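Local coordinates for putative vitamin-B12 independent methionine synthase family protein (Listeria monocytogenes, PDB 1YPX) that may bind zinc and transfer a methyl group from a folate donor to homocysteine, as cobalamin-independent methionine synthases do, at residues N2-F7 and D231-M236; P115-F120 and I173-D178; S139-H144 and L186-W191; S192-D197 and G254-T259. One frame throughout, in Å; residues are numbered along the deposited sequence.

Overall arrangement
The four contacts lie in one TIM-barrel-like domain and involve three parallel neighbouring strands, 132-138, 183-188 and 233-238. Contact 1 sets the N-terminal loop against strand 233-238, and contacts 2 and 3 are nested within the chain it closes. Contact 2 pairs two outer helices about 17 Å from contact 1, centre to centre. Contact 3 lies at the C-terminal ends of strands 132-138 and 183-188. Its centre is about 14 Å from that of contact 4, and both use helix 190-193. Contacts 2 and 4 lie on opposite sides of the chain's centre, about 31 Å apart between centres. Together the four contacts sample the barrel's N-terminal mouth, its helical shell and the loops at its C-terminal end.

Contact 1. Residues N2-F7 and D231-M236; sequences NQVAPF and DMVITM
Val233 and Thr235 of a barrel strand meet Ala5 and Pro6 of the N-terminal loop, which packs against the inner side of the TIM-barrel-like fold. Both strand residues point their CB atoms toward the loop, and Ile234 between them points away. Val233 is the main contributor. Both its methyls press on Ala5: CG1 lies 3.5 Å from Ala5 CB, and CG2 lies 3.5 Å from Ala5 CA. CG1 also lies 4.0 Å from Pro6 CD. CG1 is anti to the backbone N (chi1 -180°), and this rotamer turns both branches to the loop. Val4 adds a looser methyl contact at the exposed end.

Pro6 reaches further along the strand. Its ring and the Thr235 side chain run alongside in opposite senses, and the Thr235 methyl CG2 makes the contact. The hydroxyl OG1 of Thr235 is taken by Gln185 of strand 183-188. Pro6 also packs on Tyr183 and Val295, so the loop meets three strands at once. No hydrogen bond joins the two segments. The join is apolar, and its last piece is Thr235 CG2, 3.8 Å from Pro6 CD.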
loop_
_atom_site.group_PDB
_atom_site.type_symbol
_atom_site.label_atom_id
_atom_site.label_comp_id
_atom_site.label_asym_id
_atom_site.label_seq_id
_atom_site.Cartn_x
_atom_site.Cartn_y
_atom_site.Cartn_z
ATOM N N ASN A 2 -15.392 -14.435 -2.857
ATOM C CA ASN A 2 -14.195 -14.697 -3.706
ATOM C C ASN A 2 -13.868 -13.497 -4.591
ATOM O O ASN A 2 -14.683 -12.580 -4.763
ATOM C CB ASN A 2 -14.424 -15.939 -4.586
ATOM C CG ASN A 2 -13.280 -16.189 -5.572
ATOM O OD1 ASN A 2 -12.129 -16.369 -5.172
ATOM N ND2 ASN A 2 -13.599 -16.199 -6.865
ATOM N N GLN A 3 -12.662 -13.537 -5.152
ATOM C CA GLN A 3 -12.142 -12.496 -6.027
ATOM C C GLN A 3 -10.696 -12.804 -6.391
ATOM O O GLN A 3 -10.130 -13.816 -5.976
ATOM C CB GLN A 3 -12.205 -11.125 -5.341
ATOM C CG GLN A 3 -13.338 -10.255 -5.830
ATOM C CD GLN A 3 -13.216 -9.935 -7.308
ATOM O OE1 GLN A 3 -14.207 -9.607 -7.963
ATOM N NE2 GLN A 3 -11.995 -10.020 -7.841
ATOM N N VAL A 4 -10.101 -11.901 -7.155
ATOM C CA VAL A 4 -8.731 -12.069 -7.582
ATOM C C VAL A 4 -7.860 -10.900 -7.100
ATOM O O VAL A 4 -7.073 -11.045 -6.161
ATOM C CB VAL A 4 -8.681 -12.221 -9.127
ATOM C CG1 VAL A 4 -9.611 -11.214 -9.776
ATOM C CG2 VAL A 4 -7.255 -12.036 -9.633
ATOM N N ALA A 5 -8.006 -9.744 -7.737
ATOM C CA ALA A 5 -7.237 -8.555 -7.372
ATOM C C ALA A 5 -7.711 -8.111 -5.985
ATOM O O ALA A 5 -7.913 -8.962 -5.112
ATOM C CB ALA A 5 -7.463 -7.483 -8.421
ATOM N N PRO A 6 -7.878 -6.794 -5.740
ATOM C CA PRO A 6 -8.345 -6.507 -4.380
ATOM C C PRO A 6 -9.747 -7.095 -4.215
ATOM O O PRO A 6 -10.558 -7.005 -5.130
ATOM C CB PRO A 6 -8.329 -4.981 -4.331
ATOM C CG PRO A 6 -8.592 -4.607 -5.739
ATOM C CD PRO A 6 -7.692 -5.539 -6.485
ATOM N N PHE A 7 -10.017 -7.708 -3.065
ATOM C CA PHE A 7 -11.319 -8.328 -2.804
ATOM C C PHE A 7 -12.345 -7.340 -2.280
ATOM O O PHE A 7 -11.991 -6.297 -1.726
ATOM C CB PHE A 7 -11.174 -9.468 -1.788
ATOM C CG PHE A 7 -9.918 -10.255 -1.953
ATOM C CD1 PHE A 7 -8.779 -9.923 -1.229
ATOM C CD2 PHE A 7 -9.843 -11.275 -2.898
ATOM C CE1 PHE A 7 -7.585 -10.589 -1.447
ATOM C CE2 PHE A 7 -8.650 -11.952 -3.130
ATOM C CZ PHE A 7 -7.519 -11.609 -2.407
ATOM N N ASP A 231 -0.376 -12.670 -13.731
ATOM C CA ASP A 231 -1.097 -13.136 -12.536
ATOM C C ASP A 231 -0.801 -12.358 -11.258
ATOM O O ASP A 231 -1.257 -12.737 -10.178
ATOM C CB ASP A 231 -0.789 -14.608 -12.263
ATOM C CG ASP A 231 0.686 -14.854 -12.031
ATOM O OD1 ASP A 231 1.050 -15.907 -11.454
ATOM O OD2 ASP A 231 1.490 -13.988 -12.436
HETATM N N MSE A 232 -0.021 -11.292 -11.364
HETATM C CA MSE A 232 0.284 -10.505 -10.186
HETATM C C MSE A 232 -0.575 -9.246 -10.180
HETATM O O MSE A 232 -0.758 -8.598 -11.213
HETATM C CB MSE A 232 1.767 -10.139 -10.148
HETATM C CG MSE A 232 2.159 -9.359 -8.896
HETATM SE SE MSE A 232 4.017 -8.763 -8.881
HETATM C CE MSE A 232 3.931 -7.676 -10.455
ATOM N N VAL A 233 -1.112 -8.909 -9.011
ATOM C CA VAL A 233 -1.955 -7.724 -8.865
ATOM C C VAL A 233 -1.131 -6.617 -8.195
ATOM O O VAL A 233 -0.408 -6.853 -7.227
ATOM C CB VAL A 233 -3.219 -8.055 -8.005
ATOM C CG1 VAL A 233 -4.102 -6.821 -7.849
ATOM C CG2 VAL A 233 -4.011 -9.186 -8.643
ATOM N N ILE A 234 -1.211 -5.409 -8.735
ATOM C CA ILE A 234 -0.490 -4.302 -8.140
ATOM C C ILE A 234 -1.437 -3.160 -7.853
ATOM O O ILE A 234 -1.825 -2.414 -8.746
ATOM C CB ILE A 234 0.657 -3.810 -9.028
ATOM C CG1 ILE A 234 1.749 -4.900 -9.080
ATOM C CG2 ILE A 234 1.197 -2.475 -8.479
ATOM C CD1 ILE A 234 3.096 -4.473 -9.695
ATOM N N THR A 235 -1.825 -3.043 -6.594
ATOM C CA THR A 235 -2.736 -2.000 -6.176
ATOM C C THR A 235 -1.954 -0.817 -5.650
ATOM O O THR A 235 -0.785 -0.936 -5.253
ATOM C CB THR A 235 -3.671 -2.485 -5.048
ATOM O OG1 THR A 235 -2.891 -2.998 -3.947
ATOM C CG2 THR A 235 -4.622 -3.545 -5.574
HETATM N N MSE A 236 -2.618 0.327 -5.621
HETATM C CA MSE A 236 -1.987 1.540 -5.144
HETATM C C MSE A 236 -2.776 2.218 -4.049
HETATM O O MSE A 236 -3.949 2.508 -4.221
HETATM C CB MSE A 236 -1.822 2.520 -6.299
HETATM C CG MSE A 236 -1.081 3.788 -5.929
HETATM SE SE MSE A 236 0.270 4.230 -7.249
HETATM C CE MSE A 236 -0.359 6.000 -7.768
#

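Contact 2. Residues P115-F120 and I173-D178; sequences PFIEDF and IQAFYD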
loop_
_atom_site.group_PDB
_atom_site.type_symbol
_atom_site.label_atom_id
_atom_site.label_comp_id
_atom_site.label_asym_id
_atom_site.label_seq_id
_atom_site.Cartn_x
_atom_site.Cartn_y
_atom_site.Cartn_z
ATOM N N PRO A 115 16.012 -7.147 2.309
ATOM C CA PRO A 115 15.519 -7.923 3.456
ATOM C C PRO A 115 14.023 -8.235 3.354
ATOM O O PRO A 115 13.531 -9.171 3.990
ATOM C CB PRO A 115 15.818 -7.014 4.643
ATOM C CG PRO A 115 16.975 -6.228 4.177
ATOM C CD PRO A 115 16.621 -5.892 2.770
ATOM N N PHE A 116 13.305 -7.442 2.565
ATOM C CA PHE A 116 11.876 -7.635 2.386
ATOM C C PHE A 116 11.535 -8.937 1.682
ATOM O O PHE A 116 10.400 -9.387 1.743
ATOM C CB PHE A 116 11.282 -6.451 1.609
ATOM C CG PHE A 116 10.988 -5.250 2.461
ATOM C CD1 PHE A 116 11.807 -4.928 3.535
ATOM C CD2 PHE A 116 9.903 -4.423 2.163
ATOM C CE1 PHE A 116 11.560 -3.795 4.313
ATOM C CE2 PHE A 116 9.635 -3.280 2.928
ATOM C CZ PHE A 116 10.464 -2.967 4.003
ATOM N N ILE A 117 12.517 -9.551 1.030
ATOM C CA ILE A 117 12.287 -10.812 0.316
ATOM C C ILE A 117 12.022 -11.995 1.247
ATOM O O ILE A 117 11.119 -12.799 0.991
ATOM C CB ILE A 117 13.468 -11.162 -0.587
ATOM C CG1 ILE A 117 13.754 -9.988 -1.530
ATOM C CG2 ILE A 117 13.139 -12.397 -1.412
ATOM C CD1 ILE A 117 12.629 -9.715 -2.515
ATOM N N GLU A 118 12.805 -12.091 2.328
ATOM C CA GLU A 118 12.644 -13.170 3.312
ATOM C C GLU A 118 11.428 -12.844 4.168
ATOM O O GLU A 118 10.732 -13.752 4.630
ATOM C CB GLU A 118 13.863 -13.278 4.249
ATOM C CG GLU A 118 14.547 -14.663 4.414
ATOM C CD GLU A 118 13.603 -15.874 4.595
ATOM O OE1 GLU A 118 12.937 -16.015 5.645
ATOM O OE2 GLU A 118 13.556 -16.703 3.663
ATOM N N ASP A 119 11.182 -11.554 4.415
ATOM C CA ASP A 119 10.021 -11.183 5.237
ATOM C C ASP A 119 8.752 -11.613 4.496
ATOM O O ASP A 119 7.747 -11.932 5.124
ATOM C CB ASP A 119 9.950 -9.665 5.526
ATOM C CG ASP A 119 11.204 -9.118 6.209
ATOM O OD1 ASP A 119 11.965 -9.893 6.836
ATOM O OD2 ASP A 119 11.419 -7.886 6.132
ATOM N N PHE A 120 8.797 -11.626 3.164
ATOM C CA PHE A 120 7.620 -12.049 2.415
ATOM C C PHE A 120 7.487 -13.570 2.507
ATOM O O PHE A 120 6.428 -14.093 2.874
ATOM C CB PHE A 120 7.699 -11.638 0.954
ATOM C CG PHE A 120 6.522 -12.097 0.164
ATOM C CD1 PHE A 120 5.263 -11.546 0.400
ATOM C CD2 PHE A 120 6.644 -13.149 -0.744
ATOM C CE1 PHE A 120 4.140 -12.037 -0.247
ATOM C CE2 PHE A 120 5.528 -13.651 -1.398
ATOM C CZ PHE A 120 4.266 -13.097 -1.151
ATOM N N ILE A 173 10.115 -5.776 -7.946
ATOM C CA ILE A 173 8.874 -6.491 -8.158
ATOM C C ILE A 173 9.137 -7.933 -8.573
ATOM O O ILE A 173 8.511 -8.862 -8.068
ATOM C CB ILE A 173 8.036 -5.796 -9.236
ATOM C CG1 ILE A 173 7.611 -4.419 -8.746
ATOM C CG2 ILE A 173 6.845 -6.632 -9.570
ATOM C CD1 ILE A 173 6.864 -3.617 -9.763
ATOM N N GLN A 174 10.070 -8.110 -9.499
ATOM C CA GLN A 174 10.405 -9.432 -9.979
ATOM C C GLN A 174 10.872 -10.292 -8.802
ATOM O O GLN A 174 10.463 -11.456 -8.661
ATOM C CB GLN A 174 11.500 -9.335 -11.048
ATOM C CG GLN A 174 11.618 -10.557 -11.947
ATOM C CD GLN A 174 10.315 -10.893 -12.655
ATOM O OE1 GLN A 174 9.729 -10.048 -13.344
ATOM N NE2 GLN A 174 9.852 -12.130 -12.487
ATOM N N ALA A 175 11.708 -9.726 -7.939
ATOM C CA ALA A 175 12.197 -10.484 -6.791
ATOM C C ALA A 175 11.048 -10.910 -5.884
ATOM O O ALA A 175 11.089 -12.004 -5.322
ATOM C CB ALA A 175 13.215 -9.664 -6.006
ATOM N N PHE A 176 10.033 -10.047 -5.740
ATOM C CA PHE A 176 8.847 -10.353 -4.915
ATOM C C PHE A 176 8.016 -11.419 -5.611
ATOM O O PHE A 176 7.532 -12.364 -4.981
ATOM C CB PHE A 176 7.962 -9.112 -4.704
ATOM C CG PHE A 176 8.312 -8.320 -3.479
ATOM C CD1 PHE A 176 8.133 -8.848 -2.212
ATOM C CD2 PHE A 176 8.841 -7.048 -3.589
ATOM C CE1 PHE A 176 8.472 -8.116 -1.077
ATOM C CE2 PHE A 176 9.183 -6.316 -2.459
ATOM C CZ PHE A 176 9.000 -6.852 -1.207
ATOM N N TYR A 177 7.842 -11.257 -6.917
ATOM C CA TYR A 177 7.071 -12.230 -7.667
ATOM C C TYR A 177 7.719 -13.592 -7.488
ATOM O O TYR A 177 7.077 -14.534 -7.038
ATOM C CB TYR A 177 7.033 -11.874 -9.148
ATOM C CG TYR A 177 6.212 -12.845 -9.944
ATOM C CD1 TYR A 177 4.833 -12.709 -10.046
ATOM C CD2 TYR A 177 6.814 -13.923 -10.582
ATOM C CE1 TYR A 177 4.072 -13.628 -10.772
ATOM C CE2 TYR A 177 6.066 -14.840 -11.304
ATOM C CZ TYR A 177 4.701 -14.690 -11.399
ATOM O OH TYR A 177 3.981 -15.616 -12.125
ATOM N N ASP A 178 9.001 -13.680 -7.822
ATOM C CA ASP A 178 9.738 -14.936 -7.705
ATOM C C ASP A 178 9.566 -15.551 -6.324
ATOM O O ASP A 178 9.483 -16.776 -6.189
ATOM C CB ASP A 178 11.226 -14.707 -7.970
ATOM C CG ASP A 178 11.486 -14.019 -9.295
ATOM O OD1 ASP A 178 12.645 -13.618 -9.538
ATOM O OD2 ASP A 178 10.540 -13.878 -10.101
#
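The ring of Phe176 reaches out from helix 173-178 and turns its CE1-CZ edge toward the CB atoms of Phe116 and Phe120, which are one helical turn apart. Phe120 CB is at the edge of this ring, near its plane, 4.1 Å from Phe176 CE1. The CZ corner of Phe176 in turn comes to the edge of the Phe116 ring and lies 3.6 Å from Phe116 CB. The carbonyl oxygen Phe116 O approaches the Phe176 ring obliquely, 3.6 Å from Phe176 CE1. Phe116 also stacks with Trp71 and makes edge-to-face pairs with Phe75 and His114.

On the more exposed side, Ile117 packs on Ala175. Its CG1 branch lies beside the backbone N (chi1 -55°), and a further bend at chi2 (-65°) brings CD1 to 3.5 Å from Ala175 CB. Ile117 thus reaches the other helix by its tip, while the side chains of Phe116 and Phe120 touch through CB. No hydrogen bond crosses the interface.

The two short helical segments run nearly parallel, 26° apart, with their axes 9.8 Å from each other at closest approach. They belong to the helical layer outside the barrel. Beneath them lies strand 132-138: Phe120 packs on Ala133 and Gln135, and Phe176 on Gln135 and Ile137.

Contact 3. Residues S139-H144 and L186-W191; sequences SPAMLH and LDDTSW
Ser139 and Asp188 face each other across the ends of two neighbouring barrel strands. The contact lies at the C-terminal end of the strands, where TIM barrels carry their active sites. The hydroxyl of Ser139, set anti to its own backbone N (chi1 176°), comes down on the Asp188 carboxylate from above its plane. It donates to OD1, with Ser139 OG 2.7 Å from Asp188 OD1. Trp191 NE1 adds a weak bond to the same oxygen. The other oxygen is held from within its own segment. Ser190 OG reaches Asp188 OD2 at 2.7 Å on the syn side, and Ser190 N reaches Asp188 OD2 at 3.0 Å on the anti side. Both come from one face of the carboxylate. The backbone bond makes an Asx turn, which leads into helix 190-193. Both oxygens of this buried group therefore have donors, which fix its rotation.

A backbone bond runs alongside, Ser139 N to Asp187 O at 3.1 Å. Met142, modelled as selenomethionine, folds back through bends at chi2 and chi3. Its CG lies 3.5 Å from Asp187 O, and its selenium end crosses the Thr189 side chain at about a right angle. It also crosses Asp188 at a slant. Beside Ser139, Leu186 packs through CG, which lies 4.0 Å from Ser139 CA.

Helix 213-224 flanks the contact through Tyr217 and Ile221, and strand 233-238 borders it on the side of Leu186 and Trp191.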
loop_
_atom_site.group_PDB
_atom_site.type_symbol
_atom_site.label_atom_id
_atom_site.label_comp_id
_atom_site.label_asym_id
_atom_site.label_seq_id
_atom_site.Cartn_x
_atom_site.Cartn_y
_atom_site.Cartn_z
ATOM N N SER A 139 5.742 3.657 -2.870
ATOM C CA SER A 139 5.723 3.922 -4.291
ATOM C C SER A 139 7.087 4.456 -4.715
ATOM O O SER A 139 7.746 5.158 -3.960
ATOM C CB SER A 139 4.648 4.970 -4.577
ATOM O OG SER A 139 4.628 5.337 -5.940
ATOM N N PRO A 140 7.535 4.133 -5.928
ATOM C CA PRO A 140 8.847 4.667 -6.302
ATOM C C PRO A 140 8.901 6.202 -6.248
ATOM O O PRO A 140 9.948 6.776 -5.975
ATOM C CB PRO A 140 9.059 4.104 -7.711
ATOM C CG PRO A 140 7.682 4.000 -8.246
ATOM C CD PRO A 140 6.895 3.455 -7.067
ATOM N N ALA A 141 7.765 6.855 -6.482
ATOM C CA ALA A 141 7.701 8.310 -6.460
ATOM C C ALA A 141 7.890 8.838 -5.048
ATOM O O ALA A 141 8.029 10.043 -4.839
ATOM C CB ALA A 141 6.363 8.790 -7.020
HETATM N N MSE A 142 7.880 7.934 -4.078
HETATM C CA MSE A 142 8.062 8.319 -2.685
HETATM C C MSE A 142 9.531 8.638 -2.405
HETATM O O MSE A 142 9.845 9.410 -1.495
HETATM C CB MSE A 142 7.562 7.203 -1.762
HETATM C CG MSE A 142 6.051 7.201 -1.576
HETATM SE SE MSE A 142 5.441 8.439 -0.184
HETATM C CE MSE A 142 5.662 10.134 -1.084
ATOM N N LEU A 143 10.424 8.053 -3.202
ATOM C CA LEU A 143 11.861 8.279 -3.056
ATOM C C LEU A 143 12.234 9.600 -3.694
ATOM O O LEU A 143 13.058 10.351 -3.169
ATOM C CB LEU A 143 12.666 7.162 -3.734
ATOM C CG LEU A 143 14.190 7.293 -3.657
ATOM C CD1 LEU A 143 14.613 7.467 -2.221
ATOM C CD2 LEU A 143 14.846 6.072 -4.246
ATOM N N HIS A 144 11.627 9.866 -4.841
ATOM C CA HIS A 144 11.876 11.096 -5.569
ATOM C C HIS A 144 11.619 12.301 -4.676
ATOM O O HIS A 144 12.449 13.205 -4.592
ATOM C CB HIS A 144 10.976 11.149 -6.804
ATOM C CG HIS A 144 11.068 12.428 -7.574
ATOM N ND1 HIS A 144 10.469 13.597 -7.154
ATOM C CD2 HIS A 144 11.663 12.714 -8.757
ATOM C CE1 HIS A 144 10.686 14.547 -8.047
ATOM N NE2 HIS A 144 11.408 14.037 -9.030
ATOM N N LEU A 186 1.503 -0.442 -3.631
ATOM C CA LEU A 186 2.365 0.735 -3.572
ATOM C C LEU A 186 1.698 1.813 -2.721
ATOM O O LEU A 186 0.626 2.309 -3.063
ATOM C CB LEU A 186 2.611 1.265 -4.988
ATOM C CG LEU A 186 3.824 0.756 -5.806
ATOM C CD1 LEU A 186 4.248 -0.648 -5.378
ATOM C CD2 LEU A 186 3.475 0.775 -7.287
ATOM N N ASP A 187 2.327 2.160 -1.603
ATOM C CA ASP A 187 1.788 3.191 -0.735
ATOM C C ASP A 187 2.364 4.523 -1.183
ATOM O O ASP A 187 3.556 4.777 -1.061
ATOM C CB ASP A 187 2.121 2.885 0.728
ATOM C CG ASP A 187 1.180 1.845 1.323
ATOM O OD1 ASP A 187 0.615 1.033 0.551
ATOM O OD2 ASP A 187 1.000 1.824 2.563
ATOM N N ASP A 188 1.509 5.364 -1.741
ATOM C CA ASP A 188 1.979 6.632 -2.225
ATOM C C ASP A 188 1.240 7.786 -1.599
ATOM O O ASP A 188 0.092 8.051 -1.941
ATOM C CB ASP A 188 1.836 6.683 -3.736
ATOM C CG ASP A 188 2.750 7.692 -4.345
ATOM O OD1 ASP A 188 3.080 7.573 -5.541
ATOM O OD2 ASP A 188 3.146 8.611 -3.612
ATOM N N THR A 189 1.903 8.481 -0.685
ATOM C CA THR A 189 1.278 9.608 -0.018
ATOM C C THR A 189 1.708 10.943 -0.617
ATOM O O THR A 189 1.388 11.998 -0.066
ATOM C CB THR A 189 1.617 9.618 1.478
ATOM O OG1 THR A 189 0.846 10.633 2.130
ATOM C CG2 THR A 189 3.093 9.908 1.692
ATOM N N SER A 190 2.415 10.890 -1.748
ATOM C CA SER A 190 2.912 12.095 -2.410
ATOM C C SER A 190 1.855 12.870 -3.194
ATOM O O SER A 190 1.907 14.096 -3.262
ATOM C CB SER A 190 4.097 11.758 -3.339
ATOM O OG SER A 190 3.698 11.068 -4.512
ATOM N N TRP A 191 0.895 12.164 -3.777
ATOM C CA TRP A 191 -0.147 12.820 -4.552
ATOM C C TRP A 191 -1.036 13.708 -3.691
ATOM O O TRP A 191 -1.537 14.723 -4.163
ATOM C CB TRP A 191 -1.006 11.780 -5.274
ATOM C CG TRP A 191 -0.210 10.814 -6.103
ATOM C CD1 TRP A 191 0.453 9.715 -5.661
ATOM C CD2 TRP A 191 0.010 10.875 -7.520
ATOM N NE1 TRP A 191 1.073 9.081 -6.710
ATOM C CE2 TRP A 191 0.817 9.770 -7.863
ATOM C CE3 TRP A 191 -0.398 11.755 -8.530
ATOM C CZ2 TRP A 191 1.226 9.520 -9.177
ATOM C CZ3 TRP A 191 0.007 11.507 -9.829
ATOM C CH2 TRP A 191 0.811 10.395 -10.143
#

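Contact 4. Residues S192-D197 and G254-T259; sequences SYLCSD and GPVAET
Two inverse gamma turns, centred on Leu194 and Val256, meet in the loops at the C-terminal end of the TIM-barrel-like fold. One follows helix 190-193. The other lies before helix 258-261, with Ala257 as N-cap. The Val256 turn is closed by the backbone bond from Ala257 N to Pro255 O, 2.7 Å long.

Val256 faces two partners and gives one methyl to each. Its CG1 lies 3.8 Å from Leu194 CG and 3.9 Å from Leu194 CD1, and the two side chains pass at a slant. Its CG2 lies 3.7 Å from Cys195 SG. The thiol is thus met as a plain apolar neighbour. Pro255 comes in over the backbone instead, with its CG 3.9 Å from Leu194 O and 4.0 Å from Cys195 CA.

Leu194 CG sits between the backbone N and the carbonyl carbon (chi1 55°), and this rotamer carries the branch across to Val256. Gln214 of helix 213-224 touches both Leu194 and Val256, and Trp191 packs on Val256. Leu194 and Pro255 also touch a crystal neighbour. No hydrogen bond or ion pair crosses between the segments, so shape fit and apolar packing, not polar pairing, hold these loops together.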
loop_
_atom_site.group_PDB
_atom_site.type_symbol
_atom_site.label_atom_id
_atom_site.label_comp_id
_atom_site.label_asym_id
_atom_site.label_seq_id
_atom_site.Cartn_x
_atom_site.Cartn_y
_atom_site.Cartn_z
ATOM N N SER A 192 -1.235 13.335 -2.431
ATOM C CA SER A 192 -2.081 14.132 -1.546
ATOM C C SER A 192 -1.540 15.552 -1.406
ATOM O O SER A 192 -2.306 16.511 -1.312
ATOM C CB SER A 192 -2.190 13.479 -0.161
ATOM O OG SER A 192 -0.968 13.527 0.554
ATOM N N TYR A 193 -0.217 15.686 -1.408
ATOM C CA TYR A 193 0.407 16.995 -1.276
ATOM C C TYR A 193 -0.053 17.994 -2.329
ATOM O O TYR A 193 -0.421 19.121 -2.002
ATOM C CB TYR A 193 1.926 16.868 -1.322
ATOM C CG TYR A 193 2.512 16.258 -0.074
ATOM C CD1 TYR A 193 2.516 14.875 0.116
ATOM C CD2 TYR A 193 3.060 17.068 0.923
ATOM C CE1 TYR A 193 3.060 14.311 1.269
ATOM C CE2 TYR A 193 3.604 16.516 2.078
ATOM C CZ TYR A 193 3.603 15.136 2.243
ATOM O OH TYR A 193 4.165 14.588 3.372
ATOM N N LEU A 194 -0.023 17.588 -3.593
ATOM C CA LEU A 194 -0.457 18.469 -4.670
ATOM C C LEU A 194 -1.966 18.371 -4.894
ATOM O O LEU A 194 -2.428 18.285 -6.034
ATOM C CB LEU A 194 0.286 18.138 -5.972
ATOM C CG LEU A 194 0.262 16.710 -6.531
ATOM C CD1 LEU A 194 0.726 16.719 -7.978
ATOM C CD2 LEU A 194 1.152 15.810 -5.699
ATOM N N CYS A 195 -2.728 18.391 -3.800
ATOM C CA CYS A 195 -4.190 18.304 -3.863
ATOM C C CYS A 195 -4.891 19.593 -3.437
ATOM O O CYS A 195 -6.055 19.813 -3.780
ATOM C CB CYS A 195 -4.699 17.158 -2.978
ATOM S SG CYS A 195 -4.433 15.484 -3.610
ATOM N N SER A 196 -4.183 20.434 -2.685
ATOM C CA SER A 196 -4.744 21.693 -2.199
ATOM C C SER A 196 -3.666 22.630 -1.658
ATOM O O SER A 196 -2.472 22.384 -1.838
ATOM C CB SER A 196 -5.771 21.412 -1.098
ATOM O OG SER A 196 -5.188 20.679 -0.031
ATOM N N ASP A 197 -4.104 23.699 -0.989
ATOM C CA ASP A 197 -3.212 24.704 -0.401
ATOM C C ASP A 197 -2.124 25.171 -1.366
ATOM O O ASP A 197 -2.410 25.519 -2.513
ATOM C CB ASP A 197 -2.571 24.166 0.890
ATOM C CG ASP A 197 -3.408 24.455 2.131
ATOM O OD1 ASP A 197 -3.419 25.617 2.593
ATOM O OD2 ASP A 197 -4.057 23.520 2.645
ATOM N N GLY A 254 -9.652 15.732 -6.816
ATOM C CA GLY A 254 -10.016 16.106 -8.173
ATOM C C GLY A 254 -8.853 16.306 -9.119
ATOM O O GLY A 254 -8.878 15.801 -10.244
ATOM N N PRO A 255 -7.818 17.051 -8.701
ATOM C CA PRO A 255 -6.662 17.278 -9.573
ATOM C C PRO A 255 -5.977 15.981 -9.998
ATOM O O PRO A 255 -6.024 15.593 -11.172
ATOM C CB PRO A 255 -5.755 18.166 -8.720
ATOM C CG PRO A 255 -6.123 17.785 -7.313
ATOM C CD PRO A 255 -7.618 17.689 -7.387
ATOM N N VAL A 256 -5.347 15.317 -9.034
ATOM C CA VAL A 256 -4.650 14.063 -9.282
ATOM C C VAL A 256 -5.635 12.927 -9.453
ATOM O O VAL A 256 -5.521 11.896 -8.804
ATOM C CB VAL A 256 -3.688 13.723 -8.125
ATOM C CG1 VAL A 256 -2.607 14.790 -8.031
ATOM C CG2 VAL A 256 -4.456 13.626 -6.813
ATOM N N ALA A 257 -6.600 13.122 -10.340
ATOM C CA ALA A 257 -7.613 12.112 -10.585
ATOM C C ALA A 257 -7.652 11.752 -12.059
ATOM O O ALA A 257 -8.163 10.697 -12.436
ATOM C CB ALA A 257 -8.965 12.622 -10.141
ATOM N N GLU A 258 -7.107 12.636 -12.890
ATOM C CA GLU A 258 -7.080 12.424 -14.336
ATOM C C GLU A 258 -6.003 11.421 -14.722
ATOM O O GLU A 258 -6.285 10.404 -15.358
ATOM C CB GLU A 258 -6.817 13.752 -15.045
ATOM C CG GLU A 258 -7.682 14.898 -14.542
ATOM C CD GLU A 258 -9.167 14.685 -14.802
ATOM O OE1 GLU A 258 -9.730 13.699 -14.273
ATOM O OE2 GLU A 258 -9.766 15.511 -15.532
ATOM N N THR A 259 -4.768 11.718 -14.325
ATOM C CA THR A 259 -3.621 10.863 -14.624
ATOM C C THR A 259 -3.590 9.611 -13.743
ATOM O O THR A 259 -2.990 8.599 -14.107
ATOM C CB THR A 259 -2.291 11.637 -14.436
ATOM O OG1 THR A 259 -1.897 11.592 -13.059
ATOM C CG2 THR A 259 -2.463 13.101 -14.850
#